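Local coordinates for 39 kDa initiator binding protein (Trichomonas vaginalis, PDB 1PP7) that binds the initiator element of core promoters, here that of the ferredoxin gene, through its N-terminal initiator-binding domain and so probably helps to start transcription, at residues C[94-97]-C[98-101]; C[37-40]-C[41-45]. One frame throughout, in Å; residues are numbered along the deposited sequence.

Contact 1: C[94-97]-C[98-101]; sequences QLQH and DKGG. With nucleotides of chain B.
The hairpin of strands 93-99 and 102-106, which has the place of the wing in a winged-helix DNA-binding domain, meets the initiator DNA along its first strand, where Gln-94 leans toward Asp-98 and both face the backbone of chain B. NE2 of Gln-94 gives a hydrogen bond to OP1 of DA3 of chain B at 3.2 Å, bent only a little at 158°. With CG anti to the backbone N (chi1 -169°) and chi2 extended, the amide stretches out from the strand to the phosphate. Its other N-H is directed at Gln-96 O, a bond modelled too short for its length to be trusted; that carbonyl also takes a hydrogen bond from Thr-103 OG1 on the partner strand. Asp-98 N stands 3.7 Å from OP1 of DA3 of chain B. Beside it, Asp-98 lays its CB 3.5 Å from O3' of DA2 of chain B, while its carboxylate lies along the sugar, CG 3.9 Å from C5' of DA2 of chain B. OD1 of Asp-98 also takes a weak bond, 3.4 Å long, from Gly-101 N where the chain turns through two glycines of positive phi. Away from the phosphate, Lys-99 crosses the Gln-96 side chain at about a right angle, modelled too close for detail to be trusted. In the two nucleotides touched here, the groups met are phosphate oxygens and deoxyribose atoms rather than base edges, so this part of the wing probably holds the backbone of the duplex without reading its sequence.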
ATOM      1  N   GLN C  94       4.420  -8.980   9.326  1.00 25.39           N
ATOM      2  CA  GLN C  94       4.654  -7.816  10.136  1.00 20.75           C
ATOM      3  C   GLN C  94       5.973  -7.961  10.913  1.00 21.58           C
ATOM      4  O   GLN C  94       6.216  -8.974  11.595  1.00 19.80           O
ATOM      5  CB  GLN C  94       3.505  -7.617  11.114  1.00 14.58           C
ATOM      6  CG  GLN C  94       3.618  -6.259  11.762  1.00 27.70           C
ATOM      7  CD  GLN C  94       2.405  -5.882  12.529  1.00 27.77           C
ATOM      8  OE1 GLN C  94       1.341  -6.431  12.297  1.00 37.56           O
ATOM      9  NE2 GLN C  94       2.546  -4.932  13.450  1.00 29.84           N
ATOM     10  N   LEU C  95       6.801  -6.938  10.805  1.00 19.95           N
ATOM     11  CA  LEU C  95       8.091  -6.908  11.461  1.00 26.13           C
ATOM     12  C   LEU C  95       8.133  -5.881  12.631  1.00 29.50           C
ATOM     13  O   LEU C  95       9.155  -5.718  13.285  1.00 28.79           O
ATOM     14  CB  LEU C  95       9.170  -6.573  10.423  1.00 22.15           C
ATOM     15  CG  LEU C  95       9.118  -7.470   9.190  1.00 27.69           C
ATOM     16  CD1 LEU C  95      10.115  -6.923   8.220  1.00 22.69           C
ATOM     17  CD2 LEU C  95       9.369  -8.997   9.519  1.00 23.76           C
ATOM     18  N   GLN C  96       7.026  -5.190  12.874  1.00 33.46           N
ATOM     19  CA  GLN C  96       6.978  -4.213  13.956  1.00 35.38           C
ATOM     20  C   GLN C  96       5.558  -3.830  14.406  1.00 37.38           C
ATOM     21  O   GLN C  96       4.613  -3.668  13.566  1.00 29.57           O
ATOM     22  CB  GLN C  96       7.737  -2.965  13.566  1.00 35.96           C
ATOM     23  CG  GLN C  96       7.832  -1.941  14.679  1.00 48.69           C
ATOM     24  CD  GLN C  96       7.879  -0.489  14.158  1.00 53.74           C
ATOM     25  OE1 GLN C  96       6.837   0.127  13.933  1.00 59.05           O
ATOM     26  NE2 GLN C  96       9.084   0.046  13.951  1.00 55.38           N
ATOM     27  N   HIS C  97       5.429  -3.750  15.740  1.00 37.72           N
ATOM     28  CA  HIS C  97       4.192  -3.354  16.441  1.00 45.93           C
ATOM     29  C   HIS C  97       3.920  -1.886  16.053  1.00 43.95           C
ATOM     30  O   HIS C  97       4.840  -1.157  15.652  1.00 35.82           O
ATOM     31  CB  HIS C  97       4.398  -3.435  17.986  1.00 57.42           C
ATOM     32  CG  HIS C  97       3.164  -3.153  18.814  1.00 66.00           C
ATOM     33  ND1 HIS C  97       2.127  -4.056  18.951  1.00 69.44           N
ATOM     34  CD2 HIS C  97       2.838  -2.092  19.597  1.00 67.00           C
ATOM     35  CE1 HIS C  97       1.220  -3.568  19.782  1.00 68.54           C
ATOM     36  NE2 HIS C  97       1.627  -2.378  20.188  1.00 69.62           N
ATOM     37  N   ASP C  98       2.657  -1.477  16.170  1.00 43.40           N
ATOM     38  CA  ASP C  98       2.247  -0.124  15.852  1.00 45.40           C
ATOM     39  C   ASP C  98       2.958   0.858  16.800  1.00 45.85           C
ATOM     40  O   ASP C  98       3.011   0.648  18.022  1.00 46.28           O
ATOM     41  CB  ASP C  98       0.718  -0.031  15.974  1.00 46.17           C
ATOM     42  CG  ASP C  98       0.196   1.406  15.925  1.00 50.38           C
ATOM     43  OD1 ASP C  98       0.607   2.222  16.784  1.00 57.53           O
ATOM     44  OD2 ASP C  98      -0.635   1.722  15.043  1.00 48.46           O
ATOM     45  N   LYS C  99       3.555   1.893  16.216  1.00 46.68           N
ATOM     46  CA  LYS C  99       4.248   2.930  16.981  1.00 47.73           C
ATOM     47  C   LYS C  99       3.907   4.228  16.288  1.00 46.69           C
ATOM     48  O   LYS C  99       4.415   4.492  15.185  1.00 46.86           O
ATOM     49  CB  LYS C  99       5.761   2.771  16.931  1.00 50.80           C
ATOM     50  CG  LYS C  99       6.324   1.371  17.013  1.00 54.25           C
ATOM     51  CD  LYS C  99       7.881   1.407  16.903  1.00 58.39           C
ATOM     52  CE  LYS C  99       8.393   2.223  15.664  1.00 62.12           C
ATOM     53  NZ  LYS C  99       9.886   2.476  15.606  1.00 57.10           N
ATOM     54  N   GLY C 100       3.033   5.012  16.912  1.00 43.93           N
ATOM     55  CA  GLY C 100       2.631   6.276  16.337  1.00 39.52           C
ATOM     56  C   GLY C 100       2.047   6.001  14.984  1.00 42.22           C
ATOM     57  O   GLY C 100       2.330   6.705  14.007  1.00 47.86           O
ATOM     58  N   GLY C 101       1.256   4.938  14.911  1.00 42.86           N
ATOM     59  CA  GLY C 101       0.613   4.564  13.657  1.00 40.87           C
ATOM     60  C   GLY C 101       1.475   3.930  12.569  1.00 38.99           C
ATOM     61  O   GLY C 101       1.014   3.647  11.461  1.00 42.42           O
TER
ATOM     62  P    DA B   3      -1.509  -3.028  14.614  1.00 42.62           P
ATOM     63  OP1  DA B   3      -0.056  -3.391  14.597  1.00 36.25           O
ATOM     64  OP2  DA B   3      -2.079  -2.135  13.578  1.00 39.70           O
ATOM     65  O5'  DA B   3      -2.352  -4.367  14.572  1.00 40.74           O
ATOM     66  C5'  DA B   3      -1.846  -5.542  15.190  1.00 34.58           C
ATOM     67  C4'  DA B   3      -2.876  -6.639  15.091  1.00 40.17           C
ATOM     68  O4'  DA B   3      -4.091  -6.292  15.805  1.00 38.71           O
ATOM     69  C3'  DA B   3      -3.329  -7.032  13.678  1.00 36.38           C
ATOM     70  O3'  DA B   3      -3.479  -8.426  13.777  1.00 38.91           O
ATOM     71  C2'  DA B   3      -4.718  -6.435  13.593  1.00 34.19           C
ATOM     72  C1'  DA B   3      -5.182  -6.692  15.007  1.00 34.15           C
ATOM     73  N9   DA B   3      -6.399  -6.009  15.456  1.00 31.05           N
ATOM     74  C8   DA B   3      -6.865  -4.742  15.161  1.00 32.30           C
ATOM     75  N7   DA B   3      -8.037  -4.465  15.709  1.00 27.49           N
ATOM     76  C5   DA B   3      -8.358  -5.619  16.403  1.00 28.91           C
ATOM     77  C6   DA B   3      -9.491  -5.979  17.179  1.00 30.73           C
ATOM     78  N6   DA B   3     -10.535  -5.164  17.395  1.00 26.28           N
ATOM     79  N1   DA B   3      -9.510  -7.226  17.724  1.00 30.07           N
ATOM     80  C2   DA B   3      -8.455  -8.044  17.507  1.00 28.07           C
ATOM     81  N3   DA B   3      -7.332  -7.814  16.801  1.00 30.48           N
ATOM     82  C4   DA B   3      -7.351  -6.573  16.269  1.00 27.65           C
ATOM     83  P    DA B   2      -5.192   1.646  18.440  1.00 52.56           P
ATOM     84  OP1  DA B   2      -4.527   2.805  19.091  1.00 55.98           O
ATOM     85  OP2  DA B   2      -6.378   1.863  17.570  1.00 51.76           O
ATOM     86  O5'  DA B   2      -4.134   0.898  17.516  1.00 55.18           O
ATOM     87  C5'  DA B   2      -2.924   0.398  18.071  1.00 47.99           C
ATOM     88  C4'  DA B   2      -2.764  -1.077  17.794  1.00 43.05           C
ATOM     89  O4'  DA B   2      -3.764  -1.893  18.471  1.00 42.62           O
ATOM     90  C3'  DA B   2      -2.811  -1.476  16.321  1.00 44.59           C
ATOM     91  O3'  DA B   2      -1.776  -2.460  16.092  1.00 42.82           O
ATOM     92  C2'  DA B   2      -4.209  -2.065  16.175  1.00 43.90           C
ATOM     93  C1'  DA B   2      -4.419  -2.730  17.527  1.00 39.14           C
ATOM     94  N9   DA B   2      -5.809  -2.803  17.926  1.00 33.36           N
ATOM     95  C8   DA B   2      -6.804  -1.867  17.798  1.00 31.98           C
ATOM     96  N7   DA B   2      -7.918  -2.207  18.397  1.00 29.60           N
ATOM     97  C5   DA B   2      -7.626  -3.454  18.942  1.00 31.39           C
ATOM     98  C6   DA B   2      -8.346  -4.318  19.764  1.00 34.60           C
ATOM     99  N6   DA B   2      -9.536  -4.029  20.271  1.00 39.61           N
ATOM    100  N1   DA B   2      -7.784  -5.500  20.080  1.00 41.39           N
ATOM    101  C2   DA B   2      -6.559  -5.766  19.632  1.00 34.65           C
ATOM    102  N3   DA B   2      -5.763  -5.008  18.902  1.00 34.61           N
ATOM    103  C4   DA B   2      -6.362  -3.854  18.595  1.00 30.68           C
TER

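Contact 2: C[37-40]-C[41-45]; sequences KLHM and LLTYL. With ZN (zinc ion), chain I.
Residues 37-40 and 41-45 form one continuous piece of alpha helix 34-45, in which Leu-41, Leu-42, Thr-43 and Tyr-44 each return a backbone N-H to the carbonyl four residues earlier; the bond from Leu-42 N to Leu-38 O is 2.9 Å and nearly straight at 169°. His-39 O has two donors, because Thr-43 OG1 adds a bond of 2.8 Å to this O from above the carbonyl plane, on the face opposite to Thr-43 N. With chi1 at -67° the hydroxyl sits beside its own backbone N, and there it also accepts from a water, whose oxygen is 2.9 Å from Thr-43 OG1. That water is a ligand of a zinc ion, 2.3 Å from the metal, which His-39 binds through ND1 at 2.1 Å. Thr-43, one helical turn on from His-39, is thus a second-shell residue that probably helps to place the water. The imidazole is held from its far side as well: NE2 is hydrogen-bonded to Thr-111 O, and Phe-110 stacks edge-to-face with the ring, tying helix 34-45 to the C-terminal strand pair. Other residues of the helix serve the winged-helix core. Leu-38 and Leu-42 meet through their CD2 atoms at 4.4 Å and both pack on Leu-57 and Phe-65 of the four-stranded sheet; Leu-41 also touches Leu-57. At the polar ends, Lys-37 NZ bonds to the carbonyls of Arg-24 and Ser-32, while Tyr-44 leads its ring away from the preceding turn and pairs its OH with Asn-48 ND2.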
ATOM      1  N   LYS C  37      -1.635  -3.637  -6.147  1.00 23.89           N
ATOM      2  CA  LYS C  37      -2.132  -2.312  -5.831  1.00 27.01           C
ATOM      3  C   LYS C  37      -1.150  -1.738  -4.771  1.00 26.21           C
ATOM      4  O   LYS C  37      -0.698  -0.599  -4.905  1.00 29.11           O
ATOM      5  CB  LYS C  37      -3.556  -2.358  -5.276  1.00 22.94           C
ATOM      6  CG  LYS C  37      -4.534  -2.805  -6.348  1.00 25.66           C
ATOM      7  CD  LYS C  37      -5.870  -3.203  -5.766  1.00 27.28           C
ATOM      8  CE  LYS C  37      -6.986  -2.789  -6.700  1.00 29.63           C
ATOM      9  NZ  LYS C  37      -8.327  -3.429  -6.373  1.00 36.00           N
ATOM     10  N   LEU C  38      -0.790  -2.519  -3.752  1.00 21.99           N
ATOM     11  CA  LEU C  38       0.137  -2.003  -2.749  1.00 22.07           C
ATOM     12  C   LEU C  38       1.411  -1.632  -3.453  1.00 24.76           C
ATOM     13  O   LEU C  38       1.966  -0.562  -3.205  1.00 28.08           O
ATOM     14  CB  LEU C  38       0.494  -3.045  -1.684  1.00 25.15           C
ATOM     15  CG  LEU C  38       0.231  -2.666  -0.227  1.00 32.48           C
ATOM     16  CD1 LEU C  38       0.984  -3.607   0.711  1.00 28.34           C
ATOM     17  CD2 LEU C  38       0.586  -1.189  -0.002  1.00 32.13           C
ATOM     18  N   HIS C  39       1.843  -2.508  -4.358  1.00 21.64           N
ATOM     19  CA  HIS C  39       3.090  -2.317  -5.049  1.00 24.83           C
ATOM     20  C   HIS C  39       3.092  -1.103  -5.938  1.00 26.99           C
ATOM     21  O   HIS C  39       4.081  -0.337  -5.941  1.00 27.71           O
ATOM     22  CB  HIS C  39       3.508  -3.590  -5.824  1.00 28.98           C
ATOM     23  CG  HIS C  39       4.985  -3.708  -6.024  1.00 27.02           C
ATOM     24  ND1 HIS C  39       5.629  -3.226  -7.151  1.00 26.29           N
ATOM     25  CD2 HIS C  39       5.966  -4.120  -5.179  1.00 26.79           C
ATOM     26  CE1 HIS C  39       6.941  -3.335  -6.991  1.00 29.46           C
ATOM     27  NE2 HIS C  39       7.174  -3.872  -5.801  1.00 26.98           N
ATOM     28  N   MET C  40       2.026  -0.893  -6.703  1.00 28.03           N
ATOM     29  CA  MET C  40       2.022   0.316  -7.548  1.00 27.87           C
ATOM     30  C   MET C  40       2.005   1.553  -6.674  1.00 23.58           C
ATOM     31  O   MET C  40       2.519   2.551  -7.067  1.00 23.98           O
ATOM     32  CB  MET C  40       0.793   0.395  -8.422  1.00 29.36           C
ATOM     33  CG  MET C  40       0.728  -0.703  -9.413  1.00 53.83           C
ATOM     34  SD  MET C  40      -0.823  -0.624 -10.371  1.00 72.21           S
ATOM     35  CE  MET C  40      -1.693  -2.234  -9.944  1.00 65.30           C
ATOM     36  N   LEU C  41       1.391   1.467  -5.498  1.00 21.15           N
ATOM     37  CA  LEU C  41       1.257   2.603  -4.614  1.00 26.45           C
ATOM     38  C   LEU C  41       2.622   2.984  -4.078  1.00 26.20           C
ATOM     39  O   LEU C  41       3.035   4.105  -4.147  1.00 26.78           O
ATOM     40  CB  LEU C  41       0.351   2.243  -3.439  1.00 28.78           C
ATOM     41  CG  LEU C  41      -0.753   3.236  -3.151  1.00 30.82           C
ATOM     42  CD1 LEU C  41      -0.960   3.394  -1.656  1.00 34.17           C
ATOM     43  CD2 LEU C  41      -0.375   4.568  -3.770  1.00 36.65           C
ATOM     44  N   LEU C  42       3.298   1.973  -3.562  1.00 27.80           N
ATOM     45  CA  LEU C  42       4.623   2.024  -3.004  1.00 24.59           C
ATOM     46  C   LEU C  42       5.573   2.585  -4.076  1.00 29.41           C
ATOM     47  O   LEU C  42       6.334   3.548  -3.836  1.00 32.16           O
ATOM     48  CB  LEU C  42       4.971   0.601  -2.651  1.00 21.63           C
ATOM     49  CG  LEU C  42       5.634   0.137  -1.371  1.00 25.43           C
ATOM     50  CD1 LEU C  42       5.740   1.190  -0.318  1.00 24.05           C
ATOM     51  CD2 LEU C  42       4.880  -1.070  -0.922  1.00 21.74           C
ATOM     52  N   THR C  43       5.502   2.005  -5.268  1.00 29.96           N
ATOM     53  CA  THR C  43       6.326   2.423  -6.372  1.00 28.43           C
ATOM     54  C   THR C  43       6.108   3.904  -6.655  1.00 32.49           C
ATOM     55  O   THR C  43       7.076   4.693  -6.793  1.00 33.60           O
ATOM     56  CB  THR C  43       6.008   1.614  -7.633  1.00 31.91           C
ATOM     57  OG1 THR C  43       6.396   0.243  -7.433  1.00 36.68           O
ATOM     58  CG2 THR C  43       6.797   2.167  -8.837  1.00 32.35           C
ATOM     59  N   TYR C  44       4.856   4.320  -6.707  1.00 29.32           N
ATOM     60  CA  TYR C  44       4.644   5.712  -7.009  1.00 33.90           C
ATOM     61  C   TYR C  44       4.992   6.672  -5.868  1.00 35.90           C
ATOM     62  O   TYR C  44       5.504   7.761  -6.096  1.00 35.55           O
ATOM     63  CB  TYR C  44       3.210   5.958  -7.494  1.00 34.59           C
ATOM     64  CG  TYR C  44       2.845   7.423  -7.481  1.00 37.01           C
ATOM     65  CD1 TYR C  44       2.255   7.992  -6.348  1.00 32.52           C
ATOM     66  CD2 TYR C  44       3.120   8.261  -8.595  1.00 37.87           C
ATOM     67  CE1 TYR C  44       1.933   9.351  -6.307  1.00 37.05           C
ATOM     68  CE2 TYR C  44       2.802   9.643  -8.562  1.00 35.79           C
ATOM     69  CZ  TYR C  44       2.203  10.183  -7.412  1.00 37.87           C
ATOM     70  OH  TYR C  44       1.849  11.520  -7.331  1.00 38.18           O
ATOM     71  N   LEU C  45       4.724   6.300  -4.635  1.00 35.65           N
ATOM     72  CA  LEU C  45       5.029   7.245  -3.610  1.00 35.35           C
ATOM     73  C   LEU C  45       6.530   7.494  -3.591  1.00 38.56           C
ATOM     74  O   LEU C  45       6.970   8.569  -3.207  1.00 38.55           O
ATOM     75  CB  LEU C  45       4.485   6.753  -2.275  1.00 33.50           C
ATOM     76  CG  LEU C  45       2.967   6.833  -2.176  1.00 30.65           C
ATOM     77  CD1 LEU C  45       2.556   6.181  -0.877  1.00 32.51           C
ATOM     78  CD2 LEU C  45       2.477   8.303  -2.217  1.00 32.82           C
TER
HETATM   79 ZN    ZN I 132       4.956  -2.968  -9.078  1.00 39.56          ZN
HETATM   80  O   HOH W   1       5.034  -0.763  -9.777  1.00 23.36           O

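How the contacts relate
Both contacts lie within the initiator-binding domain, about 20 Å apart between centres and about 11 Å between nearest atoms, so they do not touch. Along the chain contact 2 comes first, in helix 34-45 near the middle of the domain; contact 1 follows on strand 93-99 and the turn after it, at the surface. The four-stranded antiparallel sheet connects them: the leucines of the helix lie against strands 57-59 and 65-67, whereas strand 93-99 is an outermost strand, separated from 65-67 by 102-106. Contact 2 belongs to the interior of the fold and to a zinc site, its nearest atom about 5 Å from the DNA, while contact 1 meets the DNA backbone directly.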